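Local coordinates for protein polyketide synthase (PDB 3QIT) that probably hydrolyses the acyl thioester at the end of curacin A biosynthesis and promotes the sulfate elimination and decarboxylation that form the product's terminal alkene, at residues Leu98-Ser103 with Glu122-Glu127; Leu128-Glu133 with Leu250-Met255; Val28-His33 with Arg55-Asp60. All blocks are in the same frame, centred on the assembly; numbering follows the deposited sequence. Where two conformers were deposited one is given.

All three contacts belong to one alpha/beta hydrolase fold. Contacts 3 and 1 are two parallel pairings in the same sheet, with centres about 10 Å apart. Strands 28-32 and 97-102 are neighbours there, and L98 O takes the backbone N of L30 at 2.8 Å. Contact 2 follows on directly from contact 1, about 15 Å away between centres, where the chain leaves the sheet and meets helix 247-256; P129 CD packs on S103 O at 3.4 Å. Contacts 2 and 3 do not touch; their centres lie about 25 Å apart. The probable nucleophile S103 and its likely triad partner E127 stand at the end of contact 1, with H269 the probable third member.

Contact 1: Leu98-Ser103 with Glu122-Glu127; sequences LLVGHS and ELILVE
L98-H102 and E122-V126 form a parallel beta pairing deep in the central sheet of the alpha/beta hydrolase fold, the two strands of one beta-alpha-beta unit, and its far end carries the probable nucleophile elbow. The strand axes diverge by 12°. Five backbone bonds zip them together in a regular alternation: L99 N reaches E122 O at 3.0 Å and I124 N returns to L99 O at 2.8 Å, then G101 and V126 repeat the pattern. The last rung puts S103 N on V126 O at 2.9 Å, and the same oxygen also receives a weak CA-H...O contact from H102. S103 N thus stays on the ladder although its own backbone already turns, with phi at +55°.

On one face, L99 and L123 run side by side in matching rotamers, both CG atoms trans to the backbone N, and meet through CD2 of L99 and CD1 of L123 at 3.8 Å. On the other, V100 CG2 lies against I124 CD1 at 3.9 Å. Further along, V126 CG1 sits at the edge of the H102 ring, in its plane, 3.9 Å from CD2. S103 CB leans over one face of that ring, while H102 NE2 is bonded to H269 O. The end of the E127 side chain leads away from L98-S103, its OE1 bonded to S242 OG and H269 ND1 and its OE2 to G239 N; this is consistent with a Ser-His-Glu triad.

E122 OE2 makes a salt bridge to K261 NZ and a hydrogen bond to T235 OG1. Helix 104-115 packs over L99, L123 and L125, helix 276-284 lies over V100, I124 and V126, and strand 28-32 continues the sheet beyond L98-H102.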
loop_
_atom_site.group_PDB
_atom_site.type_symbol
_atom_site.label_atom_id
_atom_site.label_comp_id
_atom_site.label_asym_id
_atom_site.label_seq_id
_atom_site.Cartn_x
_atom_site.Cartn_y
_atom_site.Cartn_z
ATOM N N LEU B 98 -21.000 6.404 -17.407
ATOM C CA LEU B 98 -21.821 5.825 -16.351
ATOM C C LEU B 98 -20.912 4.902 -15.559
ATOM O O LEU B 98 -20.269 4.047 -16.146
ATOM C CB LEU B 98 -22.985 5.051 -16.973
ATOM C CG LEU B 98 -23.990 5.898 -17.759
ATOM C CD1 LEU B 98 -24.957 5.016 -18.558
ATOM C CD2 LEU B 98 -24.755 6.870 -16.840
ATOM N N LEU B 99 -20.811 5.129 -14.247
ATOM C CA LEU B 99 -19.932 4.340 -13.388
ATOM C C LEU B 99 -20.786 3.509 -12.444
ATOM O O LEU B 99 -21.587 4.059 -11.702
ATOM C CB LEU B 99 -19.007 5.256 -12.576
ATOM C CG LEU B 99 -18.019 4.574 -11.621
ATOM C CD1 LEU B 99 -17.109 3.570 -12.332
ATOM C CD2 LEU B 99 -17.195 5.661 -10.929
ATOM N N VAL B 100 -20.583 2.190 -12.457
ATOM C CA VAL B 100 -21.409 1.262 -11.689
ATOM C C VAL B 100 -20.442 0.431 -10.846
ATOM O O VAL B 100 -19.403 -0.014 -11.348
ATOM C CB VAL B 100 -22.177 0.312 -12.611
ATOM C CG1 VAL B 100 -23.143 -0.561 -11.774
ATOM C CG2 VAL B 100 -22.946 1.124 -13.674
ATOM N N GLY B 101 -20.759 0.209 -9.579
ATOM C CA GLY B 101 -19.876 -0.615 -8.724
ATOM C C GLY B 101 -20.727 -1.481 -7.844
ATOM O O GLY B 101 -21.828 -1.074 -7.482
ATOM N N HIS B 102 -20.234 -2.672 -7.511
ATOM C CA HIS B 102 -20.960 -3.595 -6.636
ATOM C C HIS B 102 -20.132 -3.897 -5.377
ATOM O O HIS B 102 -18.975 -4.325 -5.484
ATOM C CB HIS B 102 -21.219 -4.924 -7.334
ATOM C CG HIS B 102 -21.832 -5.948 -6.429
ATOM N ND1 HIS B 102 -21.159 -7.073 -6.007
ATOM C CD2 HIS B 102 -23.052 -5.997 -5.848
ATOM C CE1 HIS B 102 -21.945 -7.778 -5.208
ATOM N NE2 HIS B 102 -23.092 -7.144 -5.083
ATOM N N SER B 103 -20.737 -3.702 -4.210
ATOM C CA SER B 103 -20.065 -4.003 -2.900
ATOM C C SER B 103 -18.716 -3.282 -2.736
ATOM O O SER B 103 -18.692 -2.051 -2.767
ATOM C CB SER B 103 -19.949 -5.514 -2.701
ATOM O OG SER B 103 -19.618 -5.789 -1.349
ATOM N N GLU B 122 -23.236 9.633 -14.243
ATOM C CA GLU B 122 -24.076 9.108 -13.154
ATOM C C GLU B 122 -23.296 8.035 -12.419
ATOM O O GLU B 122 -22.598 7.245 -13.039
ATOM C CB GLU B 122 -25.387 8.505 -13.684
ATOM C CG GLU B 122 -26.308 7.873 -12.590
ATOM C CD GLU B 122 -27.299 8.866 -11.966
ATOM O OE1 GLU B 122 -27.604 9.888 -12.615
ATOM O OE2 GLU B 122 -27.789 8.618 -10.841
ATOM N N LEU B 123 -23.434 8.029 -11.100
ATOM C CA LEU B 123 -22.783 7.064 -10.231
ATOM C C LEU B 123 -23.841 6.110 -9.714
ATOM O O LEU B 123 -24.788 6.538 -9.049
ATOM C CB LEU B 123 -22.137 7.804 -9.063
ATOM C CG LEU B 123 -21.369 6.998 -8.035
ATOM C CD1 LEU B 123 -20.120 6.286 -8.657
ATOM C CD2 LEU B 123 -20.953 7.913 -6.843
ATOM N N ILE B 124 -23.680 4.824 -10.013
ATOM C CA ILE B 124 -24.678 3.805 -9.644
ATOM C C ILE B 124 -24.000 2.871 -8.644
ATOM O O ILE B 124 -23.057 2.141 -9.000
ATOM C CB ILE B 124 -25.185 3.029 -10.884
ATOM C CG1 ILE B 124 -25.874 4.026 -11.832
ATOM C CG2 ILE B 124 -26.192 1.946 -10.451
ATOM C CD1 ILE B 124 -25.865 3.640 -13.255
ATOM N N LEU B 125 -24.471 2.926 -7.393
ATOM C CA LEU B 125 -23.816 2.230 -6.283
ATOM C C LEU B 125 -24.667 1.051 -5.863
ATOM O O LEU B 125 -25.715 1.229 -5.256
ATOM C CB LEU B 125 -23.587 3.209 -5.110
ATOM C CG LEU B 125 -22.763 4.422 -5.539
ATOM C CD1 LEU B 125 -22.704 5.433 -4.392
ATOM C CD2 LEU B 125 -21.351 3.997 -5.974
ATOM N N VAL B 126 -24.237 -0.154 -6.241
ATOM C CA VAL B 126 -25.043 -1.344 -5.969
ATOM C C VAL B 126 -24.515 -2.004 -4.719
ATOM O O VAL B 126 -23.346 -2.412 -4.679
ATOM C CB VAL B 126 -25.006 -2.343 -7.144
ATOM C CG1 VAL B 126 -25.953 -3.527 -6.890
ATOM C CG2 VAL B 126 -25.429 -1.634 -8.429
ATOM N N GLU B 127 -25.358 -2.039 -3.686
ATOM C CA GLU B 127 -25.004 -2.651 -2.393
ATOM C C GLU B 127 -23.745 -2.044 -1.787
ATOM O O GLU B 127 -22.745 -2.733 -1.502
ATOM C CB GLU B 127 -24.918 -4.169 -2.537
ATOM C CG GLU B 127 -26.319 -4.801 -2.690
ATOM C CD GLU B 127 -26.997 -4.995 -1.353
ATOM O OE1 GLU B 127 -26.394 -5.705 -0.504
ATOM O OE2 GLU B 127 -28.108 -4.438 -1.134
#

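Contact 2: Leu128-Glu133 with Leu250-Met255; sequences LPLPAE and LQQQKM
Q253 reaches across to L128 because its CG lies trans to the carbonyl carbon (chi1 -72°) and the chain beyond is extended, which carries the amide from helix 247-256 to the main chain of the loop. This is the docking of the loop that follows strand 120-126 in the alpha/beta hydrolase fold, an irregular stretch held to a helix by one side-chain-to-backbone bond. Q253 NE2 donates to L128 O at 2.9 Å. The acceptor lies close to the plane of the amide, but the amide nitrogen stands well above the carbonyl plane of L128, 54° out of it, and so does not sit on a lone pair. L128 O has a second donor in N245 ND2. In the buried amide of Q253, OE1 is engaged by Y238 OH and one N-H of NE2 by L128 O, and these two bonds hold the amide's turn.

The leucines meet the amide differently: L128 CD2 sits over its face, 3.9 Å from Q253 CD, while L130 comes in near its plane, CG 3.5 Å from Q253 NE2, sliding past Q253 in the opposite direction. The L128 side chain also touches Y223 and A106. Between the two leucines, P129 faces away from the helix and packs toward the elbow around S103.

Q252 adds the outer part of the contact. Its chain folds back at chi2, leaving NE2 bonded to T256 OG1 within the helix region, and it crosses L130 at about a right angle, where L130 CD1 rests 3.9 Å from Q252 CB.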
loop_
_atom_site.group_PDB
_atom_site.type_symbol
_atom_site.label_atom_id
_atom_site.label_comp_id
_atom_site.label_asym_id
_atom_site.label_seq_id
_atom_site.Cartn_x
_atom_site.Cartn_y
_atom_site.Cartn_z
ATOM N N LEU B 128 -23.810 -0.737 -1.571
ATOM C CA LEU B 128 -22.716 0.016 -0.984
ATOM C C LEU B 128 -22.582 -0.344 0.483
ATOM O O LEU B 128 -23.542 -0.242 1.224
ATOM C CB LEU B 128 -22.993 1.523 -1.126
ATOM C CG LEU B 128 -21.903 2.421 -0.540
ATOM C CD1 LEU B 128 -20.670 2.469 -1.469
ATOM C CD2 LEU B 128 -22.479 3.820 -0.268
ATOM N N PRO B 129 -21.382 -0.801 0.900
ATOM C CA PRO B 129 -21.211 -1.075 2.340
ATOM C C PRO B 129 -20.849 0.187 3.124
ATOM O O PRO B 129 -20.528 1.222 2.540
ATOM C CB PRO B 129 -20.064 -2.097 2.373
ATOM C CG PRO B 129 -19.369 -2.000 1.030
ATOM C CD PRO B 129 -20.206 -1.160 0.089
ATOM N N LEU B 130 -20.935 0.111 4.446
ATOM C CA LEU B 130 -20.389 1.159 5.286
ATOM C C LEU B 130 -19.413 0.461 6.223
ATOM O O LEU B 130 -19.700 -0.659 6.673
ATOM C CB LEU B 130 -21.485 1.841 6.102
ATOM C CG LEU B 130 -22.354 2.936 5.483
ATOM C CD1 LEU B 130 -23.231 3.575 6.577
ATOM C CD2 LEU B 130 -21.505 3.993 4.784
ATOM N N PRO B 131 -18.263 1.098 6.493
ATOM C CA PRO B 131 -17.341 0.596 7.518
ATOM C C PRO B 131 -18.009 0.550 8.885
ATOM O O PRO B 131 -18.784 1.453 9.238
ATOM C CB PRO B 131 -16.220 1.640 7.523
ATOM C CG PRO B 131 -16.295 2.307 6.203
ATOM C CD PRO B 131 -17.750 2.324 5.851
ATOM N N ALA B 132 -17.718 -0.497 9.654
ATOM C CA ALA B 132 -18.252 -0.617 11.013
ATOM C C ALA B 132 -17.705 0.487 11.921
ATOM O O ALA B 132 -16.584 0.973 11.722
ATOM C CB ALA B 132 -17.931 -1.990 11.592
ATOM N N GLU B 133 -18.518 0.897 12.890
ATOM C CA GLU B 133 -18.066 1.762 13.966
ATOM C C GLU B 133 -17.033 0.950 14.746
ATOM O O GLU B 133 -17.354 -0.118 15.269
ATOM C CB GLU B 133 -19.251 2.160 14.858
ATOM C CG GLU B 133 -18.929 3.143 15.985
ATOM C CD GLU B 133 -18.712 4.568 15.497
ATOM O OE1 GLU B 133 -19.454 5.024 14.600
ATOM O OE2 GLU B 133 -17.798 5.240 16.022
ATOM N N LEU B 250 -28.748 1.834 6.185
ATOM C CA LEU B 250 -29.563 2.422 5.106
ATOM C C LEU B 250 -29.932 3.857 5.439
ATOM O O LEU B 250 -29.847 4.736 4.580
ATOM C CB LEU B 250 -30.840 1.619 4.865
ATOM C CG LEU B 250 -30.705 0.208 4.290
ATOM C CD1 LEU B 250 -32.091 -0.421 4.168
ATOM C CD2 LEU B 250 -30.008 0.231 2.952
ATOM N N GLN B 251 -30.351 4.080 6.691
ATOM C CA GLN B 251 -30.675 5.414 7.180
ATOM C C GLN B 251 -29.461 6.340 7.109
ATOM O O GLN B 251 -29.566 7.487 6.646
ATOM C CB GLN B 251 -31.241 5.342 8.606
ATOM C CG GLN B 251 -31.811 6.655 9.151
ATOM C CD GLN B 251 -32.937 7.248 8.301
ATOM O OE1 GLN B 251 -33.068 8.474 8.198
ATOM N NE2 GLN B 251 -33.758 6.384 7.698
ATOM N N GLN B 252 -28.310 5.845 7.569
ATOM C CA GLN B 252 -27.089 6.635 7.518
ATOM C C GLN B 252 -26.727 7.057 6.105
ATOM O O GLN B 252 -26.404 8.224 5.881
ATOM C CB GLN B 252 -25.915 5.897 8.169
ATOM C CG GLN B 252 -24.692 6.782 8.372
ATOM C CD GLN B 252 -24.996 8.047 9.162
ATOM O OE1 GLN B 252 -25.373 7.989 10.333
ATOM N NE2 GLN B 252 -24.827 9.199 8.523
ATOM N N GLN B 253 -26.778 6.119 5.154
ATOM C CA GLN B 253 -26.480 6.448 3.755
ATOM C C GLN B 253 -27.427 7.501 3.192
ATOM O O GLN B 253 -26.991 8.421 2.492
ATOM C CB GLN B 253 -26.467 5.191 2.872
ATOM C CG GLN B 253 -25.219 4.323 3.140
ATOM C CD GLN B 253 -25.244 2.984 2.404
ATOM O OE1 GLN B 253 -26.082 2.750 1.548
ATOM N NE2 GLN B 253 -24.306 2.111 2.734
ATOM N N LYS B 254 -28.709 7.382 3.538
ATOM C CA LYS B 254 -29.727 8.319 3.058
ATOM C C LYS B 254 -29.511 9.720 3.639
ATOM O O LYS B 254 -29.638 10.719 2.920
ATOM C CB LYS B 254 -31.131 7.804 3.396
ATOM C CG LYS B 254 -32.246 8.808 3.119
ATOM C CD LYS B 254 -33.624 8.215 3.330
ATOM C CE LYS B 254 -33.840 7.741 4.752
ATOM N NZ LYS B 254 -35.204 7.156 4.953
ATOM N N MET B 255 -29.164 9.780 4.929
ATOM C CA MET B 255 -28.912 11.046 5.647
ATOM C C MET B 255 -27.659 11.754 5.135
ATOM O O MET B 255 -27.594 12.984 5.078
ATOM C CB MET B 255 -28.755 10.793 7.151
ATOM C CG MET B 255 -30.019 10.371 7.879
ATOM S SD MET B 255 -29.617 9.703 9.514
ATOM C CE MET B 255 -31.117 10.050 10.432
#

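Contact 3: Val28-His33 with Arg55-Asp60; sequences VVLCIH and RVVAPD
V29 grips R55-D60 through both its backbone atoms: V29 N donates to R55 O at 2.8 Å, and V57 N comes back to V29 O at 2.8 Å. C31 N then donates to V57 O at 2.9 Å. These three bonds make the parallel ladder between V28-I32 and R55-P59, whose axes are turned by 21°. The next rung cannot form, since P59 has no N-H to offer C31 O. A water fills the gap: it donates to C31 O and to P59 O, the latter at 2.8 Å, and accepts from H33 N, so the strands part around it without leaving these polar atoms alone.

P59 packs where the rung is lost, its CD lying 3.4 Å from C31 O. L30 meets the same proline at about a right angle, CD1 to P59 CD being 3.7 Å. On the face of V29 and V56, C31 SG points back beside its own N (chi1 -59°) and touches V56 CG1 at 3.8 Å. At the end of the strand, H33 has CG between the backbone N and carbonyl carbon (chi1 67°), which swings the ring edge across to the other chain segment. Its CD2 is 3.3 Å from P59 O, D60 CA lies in the ring plane, and NE2 is bonded to L61 N. H33 begins the loop after strand 28-32, which in relatives of this fold commonly contributes to the oxyanion hole. D60 turns away to a salt bridge with R188 and to the N of G39.

Helix 43-51, the crossover between the two strands, packs on V29 and V56; strand 97-102 adjoins V28-I32, and strand 14-21 lies beyond R55-P59.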
loop_
_atom_site.group_PDB
_atom_site.type_symbol
_atom_site.label_atom_id
_atom_site.label_comp_id
_atom_site.label_asym_id
_atom_site.label_seq_id
_atom_site.Cartn_x
_atom_site.Cartn_y
_atom_site.Cartn_z
ATOM N N VAL B 28 -19.808 4.779 -22.789
ATOM C CA VAL B 28 -19.247 3.774 -21.882
ATOM C C VAL B 28 -20.052 3.607 -20.595
ATOM O O VAL B 28 -20.442 4.586 -19.956
ATOM C CB VAL B 28 -17.771 4.108 -21.543
ATOM C CG1 VAL B 28 -17.249 3.186 -20.391
ATOM C CG2 VAL B 28 -16.895 3.999 -22.803
ATOM N N VAL B 29 -20.251 2.350 -20.205
ATOM C CA VAL B 29 -20.658 2.007 -18.843
ATOM C C VAL B 29 -19.469 1.285 -18.222
ATOM O O VAL B 29 -19.092 0.208 -18.676
ATOM C CB VAL B 29 -21.896 1.101 -18.799
ATOM C CG1 VAL B 29 -22.335 0.786 -17.350
ATOM C CG2 VAL B 29 -23.088 1.784 -19.529
ATOM N N LEU B 30 -18.886 1.898 -17.205
ATOM C CA LEU B 30 -17.724 1.317 -16.529
ATOM C C LEU B 30 -18.219 0.627 -15.243
ATOM O O LEU B 30 -18.805 1.276 -14.380
ATOM C CB LEU B 30 -16.694 2.407 -16.232
ATOM C CG LEU B 30 -15.462 2.010 -15.385
ATOM C CD1 LEU B 30 -14.675 0.921 -16.104
ATOM C CD2 LEU B 30 -14.593 3.236 -15.208
ATOM N N CYS B 31 -17.962 -0.680 -15.123
ATOM C CA CYS B 31 -18.484 -1.510 -14.018
ATOM C C CYS B 31 -17.304 -2.056 -13.195
ATOM O O CYS B 31 -16.374 -2.638 -13.757
ATOM C CB CYS B 31 -19.241 -2.721 -14.551
ATOM S SG CYS B 31 -20.646 -2.264 -15.624
ATOM N N ILE B 32 -17.383 -1.893 -11.875
ATOM C CA ILE B 32 -16.321 -2.337 -10.960
ATOM C C ILE B 32 -16.874 -3.468 -10.074
ATOM O O ILE B 32 -17.806 -3.253 -9.253
ATOM C CB ILE B 32 -15.798 -1.153 -10.060
ATOM C CG1 ILE B 32 -15.475 0.099 -10.905
ATOM C CG2 ILE B 32 -14.570 -1.598 -9.223
ATOM C CD1 ILE B 32 -14.385 -0.101 -11.952
ATOM N N HIS B 33 -16.331 -4.678 -10.258
ATOM C CA HIS B 33 -16.739 -5.855 -9.468
ATOM C C HIS B 33 -16.253 -5.782 -8.006
ATOM O O HIS B 33 -15.458 -4.942 -7.665
ATOM C CB HIS B 33 -16.243 -7.168 -10.130
ATOM C CG HIS B 33 -14.754 -7.352 -10.126
ATOM N ND1 HIS B 33 -14.080 -7.783 -9.006
ATOM C CD2 HIS B 33 -13.812 -7.177 -11.088
ATOM C CE1 HIS B 33 -12.782 -7.875 -9.275
ATOM N NE2 HIS B 33 -12.592 -7.511 -10.527
ATOM N N ARG B 55 -21.220 0.646 -24.708
ATOM C CA ARG B 55 -19.943 -0.051 -24.586
ATOM C C ARG B 55 -19.743 -0.298 -23.080
ATOM O O ARG B 55 -19.545 0.632 -22.307
ATOM C CB ARG B 55 -18.820 0.819 -25.171
ATOM C CG ARG B 55 -17.399 0.281 -24.957
ATOM C CD ARG B 55 -17.150 -1.009 -25.697
ATOM N NE ARG B 55 -15.711 -1.304 -25.672
ATOM C CZ ARG B 55 -15.133 -2.299 -26.338
ATOM N NH1 ARG B 55 -15.862 -3.110 -27.076
ATOM N NH2 ARG B 55 -13.820 -2.499 -26.236
ATOM N N VAL B 56 -19.829 -1.560 -22.668
ATOM C CA VAL B 56 -19.701 -1.883 -21.243
ATOM C C VAL B 56 -18.269 -2.383 -21.014
ATOM O O VAL B 56 -17.795 -3.265 -21.708
ATOM C CB VAL B 56 -20.715 -2.975 -20.816
ATOM C CG1 VAL B 56 -20.631 -3.224 -19.336
ATOM C CG2 VAL B 56 -22.169 -2.576 -21.243
ATOM N N VAL B 57 -17.595 -1.783 -20.045
ATOM C CA VAL B 57 -16.208 -2.119 -19.759
ATOM C C VAL B 57 -16.128 -2.500 -18.273
ATOM O O VAL B 57 -16.561 -1.739 -17.408
ATOM C CB VAL B 57 -15.280 -0.911 -20.028
ATOM C CG1 VAL B 57 -13.859 -1.219 -19.569
ATOM C CG2 VAL B 57 -15.281 -0.529 -21.509
ATOM N N ALA B 58 -15.563 -3.682 -17.986
ATOM C CA ALA B 58 -15.457 -4.174 -16.627
ATOM C C ALA B 58 -14.021 -4.684 -16.436
ATOM O O ALA B 58 -13.712 -5.795 -16.836
ATOM C CB ALA B 58 -16.493 -5.305 -16.365
ATOM N N PRO B 59 -13.161 -3.888 -15.801
ATOM C CA PRO B 59 -11.772 -4.332 -15.532
ATOM C C PRO B 59 -11.767 -5.420 -14.486
ATOM O O PRO B 59 -12.598 -5.413 -13.562
ATOM C CB PRO B 59 -11.099 -3.084 -14.955
ATOM C CG PRO B 59 -12.210 -2.252 -14.448
ATOM C CD PRO B 59 -13.393 -2.512 -15.323
ATOM N N ASP B 60 -10.836 -6.365 -14.628
ATOM C CA ASP B 60 -10.521 -7.260 -13.520
ATOM C C ASP B 60 -9.611 -6.461 -12.567
ATOM O O ASP B 60 -8.558 -5.938 -12.973
ATOM C CB ASP B 60 -9.730 -8.487 -14.011
ATOM C CG ASP B 60 -10.566 -9.493 -14.815
ATOM O OD1 ASP B 60 -11.752 -9.738 -14.520
ATOM O OD2 ASP B 60 -9.998 -10.077 -15.766
HETATM O O HOH W 1 -15.288 -5.064 -12.975
#